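Local coordinates for protein TqaA (PDB 5DLK) that acts as a fungal nonribosomal peptide synthetase, whose C-terminal condensation-like domain, the piece described here, binds phosphopantetheine and probably macrocyclises the finished peptide, at residues Arg99-Glu104 against Val150-Pro156; Cys88-Asp93 against Leu117-Val121. All coordinates share one frame; numbering follows the deposited sequence.

In the fold
From the N terminus, helix 81-94 comes first, with 88-93 near its end, followed directly by strand 100-105. Interaction 2 closes a loop of 23 residues, including the antiparallel strands 100-105 and 108-115, by bringing 117-121 back against the helix. Interaction 1 starts inside that loop and ends beyond it, with 150-156 returning to 99-104 after strand 122-125 and helix 132-144, so the two contacts cross. They also touch: the R99 guanidinium binds the V92 and D93 carbonyls, and L117 packs on R99 and L155. Together they tie the three-stranded sheet to helix 81-94 and to the lead-in of strand 158-163 of the five-stranded sheet.

Interaction 1: Arg99-Glu104 against Val150-Pro156; sequences RTSFVE and VLGGSLP
P156 meets the F102 ring at its edge, CG lying near the ring plane 4.2 Å from CD1, while V150 CG1 approaches the same CD1 obliquely at 3.9 Å. One face of the ring carries T100 CG2, 3.9 Å above the plane and offset toward the rim. Water 1 also lies in the ring plane, on the same CD1 side; it accepts the N-H of F102 and lies within bonding range of V150 O and S154 O. The one direct hydrogen bond between the segments is S101 OG to G153 O, 2.6 Å, short and only slightly tilted from the carbonyl plane. With its hydroxyl trans to the backbone N (chi1 157°), S101 reaches the loop beside its own strand. Next along, the backbones meet mostly through C-H groups: F102 O receives the CA-H of L151 and of G153, and V103 CA points its hydrogen at L151 O, 3.4 Å away and 157° at the hydrogen. Water 2 joins E104 N to L151 O. V150-G153 is a type I turn, and G153, with phi 100°, leaves room for V103 CG1 at 3.6 Å from its CA; a beta carbon there would collide with that methyl and with the preceding carbonyl. L151 reaches past the turn, CD2 packing on F102 CB and CD1 on the E104 carboxylate, while L155 CD2 rests on T100 O. Strand 100-105 is an outermost strand of its three-stranded sheet, pairing through S101 and V103 with L112 and I110 of strand 108-115, and the loop before strand 158-163 lies along its other edge. F102 and L151 both pack on I62 of helix 56-63, and V103 faces L32 and L36 of helix 29-38.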
ATOM      1  N   ARG A  99       6.489   1.232  15.879  1.00 24.03           N
ATOM      2  CA  ARG A  99       6.111   0.928  17.261  1.00 23.84           C
ATOM      3  C   ARG A  99       4.650   1.229  17.501  1.00 25.10           C
ATOM      4  O   ARG A  99       4.253   1.618  18.602  1.00 27.28           O
ATOM      5  CB  ARG A  99       6.977   1.704  18.260  1.00 26.20           C
ATOM      6  CG  ARG A  99       7.718   2.875  17.692  1.00 26.42           C
ATOM      7  CD  ARG A  99       8.739   3.409  18.705  1.00 32.28           C
ATOM      8  NE  ARG A  99       9.352   4.619  18.186  1.00 28.69           N
ATOM      9  CZ  ARG A  99       8.863   5.833  18.382  1.00 25.76           C
ATOM     10  NH1 ARG A  99       7.769   5.995  19.115  1.00 30.68           N
ATOM     11  NH2 ARG A  99       9.468   6.876  17.849  1.00 28.71           N
ATOM     12  N   THR A 100       3.842   1.059  16.459  1.00 23.14           N
ATOM     13  CA  THR A 100       2.415   1.289  16.581  1.00 20.47           C
ATOM     14  C   THR A 100       1.635  -0.015  16.750  1.00 22.70           C
ATOM     15  O   THR A 100       1.897  -1.018  16.079  1.00 22.67           O
ATOM     16  CB  THR A 100       1.895   2.077  15.339  1.00 20.36           C
ATOM     17  OG1 THR A 100       2.533   3.354  15.302  1.00 23.19           O
ATOM     18  CG2 THR A 100       0.429   2.288  15.422  1.00 23.56           C
ATOM     19  N   SER A 101       0.665   0.033  17.656  1.00 21.29           N
ATOM     20  CA  SER A 101      -0.257  -1.039  17.955  1.00 24.34           C
ATOM     21  C   SER A 101      -1.650  -0.613  17.475  1.00 27.56           C
ATOM     22  O   SER A 101      -2.012   0.566  17.583  1.00 25.75           O
ATOM     23  CB  SER A 101      -0.224  -1.317  19.471  1.00 23.39           C
ATOM     24  OG  SER A 101      -1.400  -1.935  19.946  1.00 27.97           O
ATOM     25  N   PHE A 102      -2.416  -1.552  16.926  1.00 25.07           N
ATOM     26  CA  PHE A 102      -3.741  -1.239  16.397  1.00 25.24           C
ATOM     27  C   PHE A 102      -4.807  -1.964  17.181  1.00 26.91           C
ATOM     28  O   PHE A 102      -4.706  -3.169  17.411  1.00 26.86           O
ATOM     29  CB  PHE A 102      -3.865  -1.629  14.910  1.00 21.88           C
ATOM     30  CG  PHE A 102      -2.904  -0.924  14.017  1.00 23.48           C
ATOM     31  CD1 PHE A 102      -1.615  -1.397  13.851  1.00 23.18           C
ATOM     32  CD2 PHE A 102      -3.298   0.205  13.305  1.00 26.39           C
ATOM     33  CE1 PHE A 102      -0.720  -0.736  13.020  1.00 21.04           C
ATOM     34  CE2 PHE A 102      -2.420   0.865  12.479  1.00 24.86           C
ATOM     35  CZ  PHE A 102      -1.125   0.402  12.336  1.00 24.87           C
ATOM     36  N   VAL A 103      -5.838  -1.240  17.594  1.00 25.80           N
ATOM     37  CA  VAL A 103      -7.011  -1.905  18.137  1.00 27.05           C
ATOM     38  C   VAL A 103      -8.251  -1.219  17.609  1.00 30.46           C
ATOM     39  O   VAL A 103      -8.186  -0.147  17.012  1.00 30.25           O
ATOM     40  CB  VAL A 103      -7.062  -1.900  19.701  1.00 28.99           C
ATOM     41  CG1 VAL A 103      -5.864  -2.615  20.301  1.00 28.16           C
ATOM     42  CG2 VAL A 103      -7.158  -0.480  20.234  1.00 28.93           C
ATOM     43  N   GLU A 104      -9.384  -1.852  17.842  1.00 35.10           N
ATOM     44  CA  GLU A 104     -10.654  -1.308  17.445  1.00 42.84           C
ATOM     45  C   GLU A 104     -11.295  -0.650  18.661  1.00 47.64           C
ATOM     46  O   GLU A 104     -11.372  -1.264  19.708  1.00 43.48           O
ATOM     47  CB  GLU A 104     -11.546  -2.423  16.920  1.00 45.11           C
ATOM     48  CG  GLU A 104     -12.211  -2.198  15.591  1.00 49.76           C
ATOM     49  CD  GLU A 104     -12.857  -3.470  15.066  1.00 53.56           C
ATOM     50  OE1 GLU A 104     -13.301  -4.309  15.877  1.00 60.10           O
ATOM     51  OE2 GLU A 104     -12.902  -3.649  13.834  1.00 54.24           O
ATOM     52  N   VAL A 150      -4.155  -8.395  13.920  1.00 19.82           N
ATOM     53  CA  VAL A 150      -3.610  -7.061  14.054  1.00 19.96           C
ATOM     54  C   VAL A 150      -4.458  -6.204  14.985  1.00 23.15           C
ATOM     55  O   VAL A 150      -3.919  -5.444  15.784  1.00 21.86           O
ATOM     56  CB  VAL A 150      -3.473  -6.368  12.672  1.00 20.63           C
ATOM     57  CG1 VAL A 150      -3.115  -4.893  12.834  1.00 19.85           C
ATOM     58  CG2 VAL A 150      -2.415  -7.086  11.833  1.00 21.62           C
ATOM     59  N   LEU A 151      -5.776  -6.351  14.908  1.00 23.09           N
ATOM     60  CA  LEU A 151      -6.663  -5.496  15.707  1.00 24.53           C
ATOM     61  C   LEU A 151      -6.750  -5.954  17.164  1.00 25.93           C
ATOM     62  O   LEU A 151      -7.427  -5.323  17.982  1.00 24.66           O
ATOM     63  CB  LEU A 151      -8.054  -5.445  15.087  1.00 28.25           C
ATOM     64  CG  LEU A 151      -8.057  -4.611  13.803  1.00 26.31           C
ATOM     65  CD1 LEU A 151      -9.456  -4.554  13.204  1.00 29.03           C
ATOM     66  CD2 LEU A 151      -7.495  -3.202  14.057  1.00 25.69           C
ATOM     67  N   GLY A 152      -6.051  -7.037  17.484  1.00 24.84           N
ATOM     68  CA  GLY A 152      -5.909  -7.464  18.871  1.00 25.84           C
ATOM     69  C   GLY A 152      -4.921  -6.631  19.671  1.00 27.69           C
ATOM     70  O   GLY A 152      -4.845  -6.749  20.905  1.00 29.42           O
ATOM     71  N   GLY A 153      -4.144  -5.803  18.978  1.00 22.48           N
ATOM     72  CA  GLY A 153      -3.204  -4.898  19.619  1.00 25.38           C
ATOM     73  C   GLY A 153      -1.740  -5.312  19.656  1.00 23.63           C
ATOM     74  O   GLY A 153      -0.881  -4.504  19.987  1.00 27.58           O
ATOM     75  N   SER A 154      -1.442  -6.561  19.311  1.00 23.95           N
ATOM     76  CA  SER A 154      -0.053  -7.018  19.274  1.00 23.63           C
ATOM     77  C   SER A 154       0.716  -6.241  18.212  1.00 28.43           C
ATOM     78  O   SER A 154       0.210  -6.036  17.102  1.00 26.09           O
ATOM     79  CB  SER A 154       0.004  -8.527  18.999  1.00 27.36           C
ATOM     80  OG  SER A 154       1.341  -8.961  18.816  1.00 39.27           O
ATOM     81  N   LEU A 155       1.915  -5.774  18.543  1.00 24.24           N
ATOM     82  CA  LEU A 155       2.710  -5.019  17.579  1.00 25.34           C
ATOM     83  C   LEU A 155       2.974  -5.851  16.327  1.00 25.09           C
ATOM     84  O   LEU A 155       3.539  -6.945  16.420  1.00 22.99           O
ATOM     85  CB  LEU A 155       4.033  -4.589  18.204  1.00 25.27           C
ATOM     86  CG  LEU A 155       3.868  -3.616  19.366  1.00 28.85           C
ATOM     87  CD1 LEU A 155       5.015  -3.762  20.371  1.00 32.03           C
ATOM     88  CD2 LEU A 155       3.796  -2.194  18.840  1.00 23.30           C
ATOM     89  N   PRO A 156       2.552  -5.354  15.152  1.00 22.40           N
ATOM     90  CA  PRO A 156       2.780  -6.199  13.971  1.00 22.69           C
ATOM     91  C   PRO A 156       4.246  -6.245  13.562  1.00 21.70           C
ATOM     92  O   PRO A 156       4.641  -7.221  12.945  1.00 24.53           O
ATOM     93  CB  PRO A 156       1.931  -5.530  12.870  1.00 20.69           C
ATOM     94  CG  PRO A 156       0.885  -4.752  13.618  1.00 19.33           C
ATOM     95  CD  PRO A 156       1.624  -4.242  14.862  1.00 20.15           C
TER
HETATM   96  O   HOH W   1      -1.726  -4.204  16.368  1.00 22.19           O
HETATM   97  O   HOH W   2      -9.603  -4.484  19.140  1.00 37.29           O

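Interaction 2: Cys88-Asp93 against Leu117-Val121; sequences CQSLVD and LDVKV
L117 presents its carbonyl to the side-chain amide of Q89: NE2 donates to L117 O over 2.9 Å at a nearly straight 169°, lying in the carbonyl plane, with the oxygen likewise in the plane of the amide. Water 4 donates to the same L117 O and to D93 OD1, while L117 CD2 touches V92 CG1 at 4.3 Å. The D118 side chain starts away from the helix; its OD2 has a long salt bridge with K120 NZ. V119 is the centre of the contact. Its N-H points at Q89 OE1, 2.7 Å distant and 164° at the hydrogen, though the donor stands well out of the plane of the amide carbonyl. Its methyls divide the neighbouring helix turn: CG2 lies 3.6 Å from V92 CB, and CG1 lies 4.2 Å from C88 CB. Q89 OE1 also comes up against V119 CB. V121 adds a looser contact, CG2 to C88 SG at 4.3 Å. F159 of strand 158-163 packs against C88, V92 and V119 and closes the apolar side. The Q89 chain bends at its second torsion (chi2 72°), which swings the amide round to run alongside the loop backbone. Its second N-H binds D93 OD1, one helical turn on, at 3.0 Å on the syn side. Replacing Q89 by an alanine removes both ends of this grip and would probably leave L117 O and V119 N without their side-chain mates, the loop then held to the helix mainly by V119. With both ends gripping backbone on either side of D118, the glutamine acts like a short stand-in for a strand neighbour; the acceptors L117 O and D93 OD1 at one end and the V119 N-H at the other together set which end of the amide is NE2.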
ATOM      1  N   CYS A  88      17.950  -3.296  14.619  1.00 30.11           N
ATOM      2  CA  CYS A  88      16.508  -3.490  14.753  1.00 30.83           C
ATOM      3  C   CYS A  88      15.923  -2.544  15.811  1.00 32.49           C
ATOM      4  O   CYS A  88      14.885  -1.908  15.602  1.00 27.81           O
ATOM      5  CB  CYS A  88      16.188  -4.943  15.114  1.00 25.60           C
ATOM      6  SG  CYS A  88      16.728  -6.166  13.888  1.00 30.89           S
ATOM      7  N   GLN A  89      16.593  -2.457  16.957  1.00 27.65           N
ATOM      8  CA  GLN A  89      16.133  -1.570  18.013  1.00 31.48           C
ATOM      9  C   GLN A  89      16.143  -0.123  17.523  1.00 29.25           C
ATOM     10  O   GLN A  89      15.164   0.606  17.693  1.00 29.05           O
ATOM     11  CB  GLN A  89      17.001  -1.716  19.264  1.00 31.82           C
ATOM     12  CG  GLN A  89      16.624  -0.764  20.379  1.00 28.86           C
ATOM     13  CD  GLN A  89      15.314  -1.115  21.048  1.00 33.60           C
ATOM     14  OE1 GLN A  89      15.140  -2.226  21.555  1.00 32.71           O
ATOM     15  NE2 GLN A  89      14.376  -0.158  21.061  1.00 31.55           N
ATOM     16  N   SER A  90      17.240   0.283  16.893  1.00 31.76           N
ATOM     17  CA  SER A  90      17.402   1.678  16.487  1.00 31.59           C
ATOM     18  C   SER A  90      16.437   2.055  15.361  1.00 31.29           C
ATOM     19  O   SER A  90      15.985   3.201  15.281  1.00 29.48           O
ATOM     20  CB  SER A  90      18.842   1.950  16.047  1.00 34.38           C
ATOM     21  OG  SER A  90      19.721   1.835  17.155  1.00 39.16           O
ATOM     22  N   LEU A  91      16.140   1.095  14.490  1.00 29.97           N
ATOM     23  CA  LEU A  91      15.178   1.334  13.421  1.00 29.40           C
ATOM     24  C   LEU A  91      13.795   1.648  14.000  1.00 28.52           C
ATOM     25  O   LEU A  91      13.136   2.607  13.578  1.00 28.70           O
ATOM     26  CB  LEU A  91      15.108   0.137  12.477  1.00 27.64           C
ATOM     27  CG  LEU A  91      14.251   0.371  11.226  1.00 27.13           C
ATOM     28  CD1 LEU A  91      14.925   1.348  10.265  1.00 28.94           C
ATOM     29  CD2 LEU A  91      13.960  -0.955  10.537  1.00 26.99           C
ATOM     30  N   VAL A  92      13.371   0.860  14.982  1.00 24.96           N
ATOM     31  CA  VAL A  92      12.070   1.051  15.609  1.00 28.14           C
ATOM     32  C   VAL A  92      12.029   2.349  16.429  1.00 30.23           C
ATOM     33  O   VAL A  92      11.015   3.054  16.441  1.00 27.42           O
ATOM     34  CB  VAL A  92      11.713  -0.155  16.473  1.00 26.97           C
ATOM     35  CG1 VAL A  92      10.408   0.068  17.217  1.00 27.91           C
ATOM     36  CG2 VAL A  92      11.622  -1.393  15.585  1.00 27.14           C
ATOM     37  N   ASP A  93      13.139   2.678  17.093  1.00 29.02           N
ATOM     38  CA  ASP A  93      13.285   3.984  17.736  1.00 26.66           C
ATOM     39  C   ASP A  93      13.005   5.135  16.763  1.00 29.01           C
ATOM     40  O   ASP A  93      12.300   6.091  17.091  1.00 31.37           O
ATOM     41  CB  ASP A  93      14.700   4.153  18.313  1.00 29.17           C
ATOM     42  CG  ASP A  93      14.990   3.208  19.458  1.00 37.19           C
ATOM     43  OD1 ASP A  93      14.035   2.690  20.084  1.00 35.18           O
ATOM     44  OD2 ASP A  93      16.188   2.989  19.743  1.00 40.88           O
ATOM     45  N   LEU A 117       9.940   1.474  23.930  1.00 34.54           N
ATOM     46  CA  LEU A 117       9.636   0.151  23.412  1.00 37.21           C
ATOM     47  C   LEU A 117      10.917  -0.635  23.161  1.00 35.57           C
ATOM     48  O   LEU A 117      11.688  -0.296  22.262  1.00 33.12           O
ATOM     49  CB  LEU A 117       8.820   0.252  22.115  1.00 32.92           C
ATOM     50  CG  LEU A 117       8.224  -1.087  21.687  1.00 36.20           C
ATOM     51  CD1 LEU A 117       7.157  -1.522  22.673  1.00 33.77           C
ATOM     52  CD2 LEU A 117       7.663  -1.007  20.286  1.00 35.40           C
ATOM     53  N   ASP A 118      11.136  -1.677  23.962  1.00 34.27           N
ATOM     54  CA  ASP A 118      12.262  -2.580  23.760  1.00 37.60           C
ATOM     55  C   ASP A 118      11.978  -3.555  22.624  1.00 38.43           C
ATOM     56  O   ASP A 118      10.983  -4.273  22.650  1.00 40.68           O
ATOM     57  CB  ASP A 118      12.578  -3.378  25.033  1.00 43.51           C
ATOM     58  CG  ASP A 118      12.515  -2.535  26.293  1.00 52.49           C
ATOM     59  OD1 ASP A 118      12.815  -1.325  26.222  1.00 53.82           O
ATOM     60  OD2 ASP A 118      12.163  -3.088  27.361  1.00 60.19           O
ATOM     61  N   VAL A 119      12.858  -3.581  21.632  1.00 34.13           N
ATOM     62  CA  VAL A 119      12.737  -4.550  20.558  1.00 35.10           C
ATOM     63  C   VAL A 119      13.421  -5.857  20.956  1.00 35.27           C
ATOM     64  O   VAL A 119      14.616  -5.882  21.234  1.00 35.24           O
ATOM     65  CB  VAL A 119      13.348  -4.010  19.249  1.00 31.55           C
ATOM     66  CG1 VAL A 119      13.353  -5.087  18.175  1.00 28.25           C
ATOM     67  CG2 VAL A 119      12.576  -2.779  18.793  1.00 29.17           C
ATOM     68  N   LYS A 120      12.650  -6.936  21.008  1.00 29.95           N
ATOM     69  CA  LYS A 120      13.210  -8.256  21.276  1.00 31.51           C
ATOM     70  C   LYS A 120      13.151  -9.096  20.006  1.00 33.73           C
ATOM     71  O   LYS A 120      12.071  -9.304  19.441  1.00 29.46           O
ATOM     72  CB  LYS A 120      12.453  -8.953  22.410  1.00 27.05           C
ATOM     73  CG  LYS A 120      12.536  -8.227  23.767  1.00 37.90           C
ATOM     74  CD  LYS A 120      13.984  -7.915  24.132  1.00 38.72           C
ATOM     75  CE  LYS A 120      14.154  -7.612  25.620  1.00 48.18           C
ATOM     76  NZ  LYS A 120      13.435  -6.375  26.023  1.00 50.32           N
ATOM     77  N   VAL A 121      14.307  -9.566  19.549  1.00 28.28           N
ATOM     78  CA  VAL A 121      14.382 -10.365  18.326  1.00 27.22           C
ATOM     79  C   VAL A 121      14.127 -11.842  18.604  1.00 30.33           C
ATOM     80  O   VAL A 121      14.662 -12.394  19.559  1.00 27.57           O
ATOM     81  CB  VAL A 121      15.755 -10.195  17.651  1.00 29.36           C
ATOM     82  CG1 VAL A 121      15.878 -11.077  16.428  1.00 28.17           C
ATOM     83  CG2 VAL A 121      15.982  -8.720  17.297  1.00 31.81           C
TER
HETATM   84  O   HOH W   3      16.639  -3.992  22.321  1.00 42.53           O
HETATM   85  O   HOH W   4      11.648   1.754  20.112  1.00 31.83           O